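Local coordinates for protein reducing end xylose-releasing exo-oligoxylanase (PDB 1WU4) that hydrolyses xylooligosaccharides of three or more units, releasing xylose from the reducing end with inversion of anomeric configuration, at residues Pro251-Phe261 against Arg305-Lys316. The protein carries 1 engineered substitution. Sequence-based numbering, arbitrary orientation.
Sequences PNDEKGYGHFF and RYKIDGEPFEEK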
# COMPACT_ATOMS: atom_id res chain seq x y z
N PRO A 251 -14.18 -12.79 8.38
CA PRO A 251 -13.11 -13.42 7.61
C PRO A 251 -13.53 -14.46 6.59
O PRO A 251 -14.46 -15.23 6.81
CB PRO A 251 -12.23 -14.06 8.69
CG PRO A 251 -12.52 -13.24 9.92
CD PRO A 251 -14.01 -13.04 9.83
N ASN A 252 -12.83 -14.47 5.45
CA ASN A 252 -13.07 -15.47 4.42
C ASN A 252 -11.87 -16.41 4.55
O ASN A 252 -10.77 -16.10 4.09
CB ASN A 252 -13.08 -14.84 3.02
CG ASN A 252 -13.13 -15.89 1.92
OD1 ASN A 252 -13.04 -17.09 2.19
ND2 ASN A 252 -13.26 -15.44 0.68
N ASP A 253 -12.09 -17.55 5.19
CA ASP A 253 -11.02 -18.52 5.41
C ASP A 253 -11.14 -19.75 4.52
O ASP A 253 -10.57 -20.79 4.81
CB ASP A 253 -11.01 -18.94 6.88
CG ASP A 253 -9.70 -19.57 7.30
OD1 ASP A 253 -8.64 -19.07 6.87
OD2 ASP A 253 -9.73 -20.55 8.07
N GLU A 254 -11.88 -19.61 3.43
CA GLU A 254 -12.09 -20.72 2.50
C GLU A 254 -10.77 -21.32 2.02
O GLU A 254 -10.68 -22.53 1.80
CB GLU A 254 -12.91 -20.24 1.30
CG GLU A 254 -14.37 -19.95 1.64
CD GLU A 254 -15.10 -19.24 0.51
OE1 GLU A 254 -14.81 -19.54 -0.66
OE2 GLU A 254 -15.97 -18.40 0.81
N LYS A 255 -9.75 -20.48 1.86
CA LYS A 255 -8.45 -20.95 1.40
C LYS A 255 -7.32 -20.60 2.36
O LYS A 255 -6.15 -20.58 1.98
CB LYS A 255 -8.16 -20.39 0.01
CG LYS A 255 -9.09 -20.91 -1.08
CD LYS A 255 -9.03 -22.43 -1.18
CE LYS A 255 -10.00 -22.96 -2.21
NZ LYS A 255 -10.00 -24.45 -2.23
N GLY A 256 -7.67 -20.32 3.61
CA GLY A 256 -6.67 -20.01 4.62
C GLY A 256 -6.31 -18.55 4.83
O GLY A 256 -5.42 -18.25 5.62
N TYR A 257 -7.01 -17.64 4.16
CA TYR A 257 -6.74 -16.21 4.28
C TYR A 257 -7.60 -15.48 5.31
O TYR A 257 -7.68 -14.25 5.29
CB TYR A 257 -6.91 -15.54 2.91
CG TYR A 257 -5.85 -15.94 1.91
CD1 TYR A 257 -4.64 -15.26 1.83
CD2 TYR A 257 -6.06 -17.02 1.04
CE1 TYR A 257 -3.66 -15.63 0.91
CE2 TYR A 257 -5.08 -17.41 0.12
CZ TYR A 257 -3.89 -16.71 0.07
OH TYR A 257 -2.93 -17.08 -0.85
N GLY A 258 -8.23 -16.22 6.21
CA GLY A 258 -9.09 -15.59 7.19
C GLY A 258 -8.45 -15.20 8.51
O GLY A 258 -9.16 -14.94 9.48
N HIS A 259 -7.12 -15.13 8.56
CA HIS A 259 -6.43 -14.80 9.80
C HIS A 259 -5.53 -13.58 9.67
O HIS A 259 -5.46 -12.95 8.61
CB HIS A 259 -5.62 -16.02 10.26
CG HIS A 259 -6.41 -17.29 10.23
ND1 HIS A 259 -7.52 -17.49 11.02
CD2 HIS A 259 -6.29 -18.40 9.47
CE1 HIS A 259 -8.05 -18.67 10.74
NE2 HIS A 259 -7.32 -19.24 9.80
N PHE A 260 -4.86 -13.22 10.76
CA PHE A 260 -3.96 -12.08 10.76
C PHE A 260 -2.61 -12.56 10.26
O PHE A 260 -1.88 -13.25 10.97
CB PHE A 260 -3.81 -11.49 12.16
CG PHE A 260 -3.02 -10.21 12.19
CD1 PHE A 260 -3.56 -9.03 11.70
CD2 PHE A 260 -1.72 -10.18 12.70
CE1 PHE A 260 -2.83 -7.84 11.70
CE2 PHE A 260 -0.98 -9.00 12.70
CZ PHE A 260 -1.54 -7.83 12.21
N PHE A 261 -2.29 -12.20 9.02
CA PHE A 261 -1.04 -12.61 8.42
C PHE A 261 -0.53 -11.53 7.46
O PHE A 261 -0.97 -10.38 7.51
CB PHE A 261 -1.20 -13.96 7.71
CG PHE A 261 0.05 -14.81 7.71
CD1 PHE A 261 0.54 -15.36 6.53
CD2 PHE A 261 0.73 -15.07 8.90
CE1 PHE A 261 1.68 -16.15 6.53
CE2 PHE A 261 1.88 -15.86 8.91
CZ PHE A 261 2.35 -16.41 7.72
N ARG A 305 1.16 -16.41 13.21
CA ARG A 305 -0.03 -16.15 12.42
C ARG A 305 -1.02 -16.24 13.59
O ARG A 305 -0.88 -17.10 14.46
CB ARG A 305 -0.32 -17.28 11.43
CG ARG A 305 -1.66 -17.13 10.69
CD ARG A 305 -2.08 -18.41 9.98
NE ARG A 305 -1.18 -18.78 8.89
CZ ARG A 305 -1.26 -18.30 7.65
NH1 ARG A 305 -2.19 -17.42 7.33
NH2 ARG A 305 -0.40 -18.73 6.73
N TYR A 306 -2.00 -15.34 13.64
CA TYR A 306 -2.99 -15.37 14.72
C TYR A 306 -4.39 -15.33 14.15
O TYR A 306 -4.62 -14.73 13.09
CB TYR A 306 -2.85 -14.14 15.63
CG TYR A 306 -1.49 -13.91 16.22
CD1 TYR A 306 -1.11 -14.53 17.41
CD2 TYR A 306 -0.58 -13.07 15.59
CE1 TYR A 306 0.16 -14.32 17.96
CE2 TYR A 306 0.68 -12.85 16.13
CZ TYR A 306 1.05 -13.48 17.30
OH TYR A 306 2.31 -13.27 17.81
N LYS A 307 -5.33 -15.97 14.83
CA LYS A 307 -6.72 -15.87 14.41
C LYS A 307 -6.97 -14.41 14.80
O LYS A 307 -6.25 -13.87 15.65
CB LYS A 307 -7.61 -16.81 15.22
CG LYS A 307 -7.25 -18.28 15.03
CD LYS A 307 -8.22 -19.21 15.74
CE LYS A 307 -9.51 -19.37 14.96
NZ LYS A 307 -10.39 -20.41 15.57
N ILE A 308 -7.95 -13.75 14.21
CA ILE A 308 -8.13 -12.35 14.56
C ILE A 308 -8.49 -12.10 16.01
O ILE A 308 -8.32 -10.99 16.51
CB ILE A 308 -9.15 -11.63 13.63
CG1 ILE A 308 -10.53 -12.26 13.74
CG2 ILE A 308 -8.64 -11.69 12.18
CD1 ILE A 308 -11.61 -11.46 13.02
N ASP A 309 -8.95 -13.13 16.72
CA ASP A 309 -9.29 -12.94 18.13
C ASP A 309 -8.04 -13.06 19.01
O ASP A 309 -8.13 -12.96 20.23
CB ASP A 309 -10.37 -13.94 18.57
CG ASP A 309 -9.86 -15.37 18.67
OD1 ASP A 309 -8.71 -15.64 18.29
OD2 ASP A 309 -10.64 -16.23 19.13
N GLY A 310 -6.89 -13.28 18.38
CA GLY A 310 -5.65 -13.36 19.14
C GLY A 310 -5.06 -14.75 19.33
O GLY A 310 -3.89 -14.87 19.69
N GLU A 311 -5.85 -15.79 19.10
CA GLU A 311 -5.36 -17.16 19.27
C GLU A 311 -4.17 -17.39 18.34
O GLU A 311 -4.26 -17.17 17.13
CB GLU A 311 -6.46 -18.17 18.96
CG GLU A 311 -6.04 -19.61 19.23
CD GLU A 311 -7.17 -20.61 18.99
OE1 GLU A 311 -8.24 -20.45 19.62
OE2 GLU A 311 -6.97 -21.54 18.19
N PRO A 312 -3.05 -17.86 18.90
CA PRO A 312 -1.86 -18.11 18.07
C PRO A 312 -1.78 -19.46 17.38
O PRO A 312 -2.25 -20.48 17.90
CB PRO A 312 -0.73 -17.92 19.07
CG PRO A 312 -1.31 -18.54 20.31
CD PRO A 312 -2.73 -17.98 20.33
N PHE A 313 -1.17 -19.46 16.20
CA PHE A 313 -0.93 -20.67 15.42
C PHE A 313 0.53 -20.99 15.72
O PHE A 313 1.26 -20.15 16.23
CB PHE A 313 -1.05 -20.39 13.92
CG PHE A 313 -2.46 -20.35 13.41
CD1 PHE A 313 -3.03 -21.48 12.83
CD2 PHE A 313 -3.21 -19.19 13.49
CE1 PHE A 313 -4.33 -21.45 12.32
CE2 PHE A 313 -4.51 -19.14 12.98
CZ PHE A 313 -5.07 -20.27 12.40
N GLU A 314 0.96 -22.21 15.39
CA GLU A 314 2.35 -22.57 15.60
C GLU A 314 3.20 -21.83 14.57
O GLU A 314 4.32 -21.41 14.86
CB GLU A 314 2.56 -24.08 15.43
CG GLU A 314 1.99 -24.93 16.54
CD GLU A 314 2.35 -26.39 16.38
OE1 GLU A 314 3.56 -26.70 16.31
OE2 GLU A 314 1.43 -27.23 16.32
N GLU A 315 2.65 -21.66 13.37
CA GLU A 315 3.36 -20.98 12.30
C GLU A 315 3.81 -19.57 12.65
O GLU A 315 3.03 -18.76 13.15
CB GLU A 315 2.50 -20.94 11.03
CG GLU A 315 3.15 -20.14 9.90
CD GLU A 315 2.38 -20.20 8.59
OE1 GLU A 315 1.14 -20.31 8.62
OE2 GLU A 315 3.03 -20.10 7.52
N LYS A 316 5.08 -19.29 12.39
CA LYS A 316 5.64 -17.97 12.65
C LYS A 316 5.28 -17.02 11.52
O LYS A 316 5.00 -17.45 10.39
CB LYS A 316 7.16 -18.04 12.75
CG LYS A 316 7.70 -18.83 13.93
CD LYS A 316 7.48 -18.10 15.24
CE LYS A 316 8.24 -18.78 16.37
NZ LYS A 316 9.71 -18.78 16.12
O HOH W 1 -9.07 -15.41 12.16
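E315 OE1 is gripped by two nitrogens of R305, NE at 2.8 Å and NH2 at 2.9 Å, a side-on grip within 305-316 that sets the guanidinium over F261. It lies flat on one face of that ring, CZ 3.6 Å from the centroid and the planes 23° apart, a cation-pi stack. Arginine suits the place because its flat cation can cover a ring while its edge donates to an acid. A leucine here would probably leave E315 OE1 without its charged mate and take the cation off the F261 ring. Alongside, F260 N gives Y306 O a straight bond of 2.8 Å, and the return bond from Y306 N to F260 O is weak; together they make one antiparallel bridge. H259 CG lies anti to its own carbonyl carbon (chi1 -48°), which turns the imidazole face to the edge of F313; histidine offers this flat ring and still has ND1 to share a water with G258 O and I308 N. P251 CG rests against I308 CD1, 3.7 Å away. The contact ties the loop between strand 245-246 and helix 265-278 to the hairpin of strands 304-306 and 312-313, both connections between helices of the family 8 (alpha/alpha)6 barrel, with F261 near D263, the probable proton acceptor, just ahead of helix 265-278.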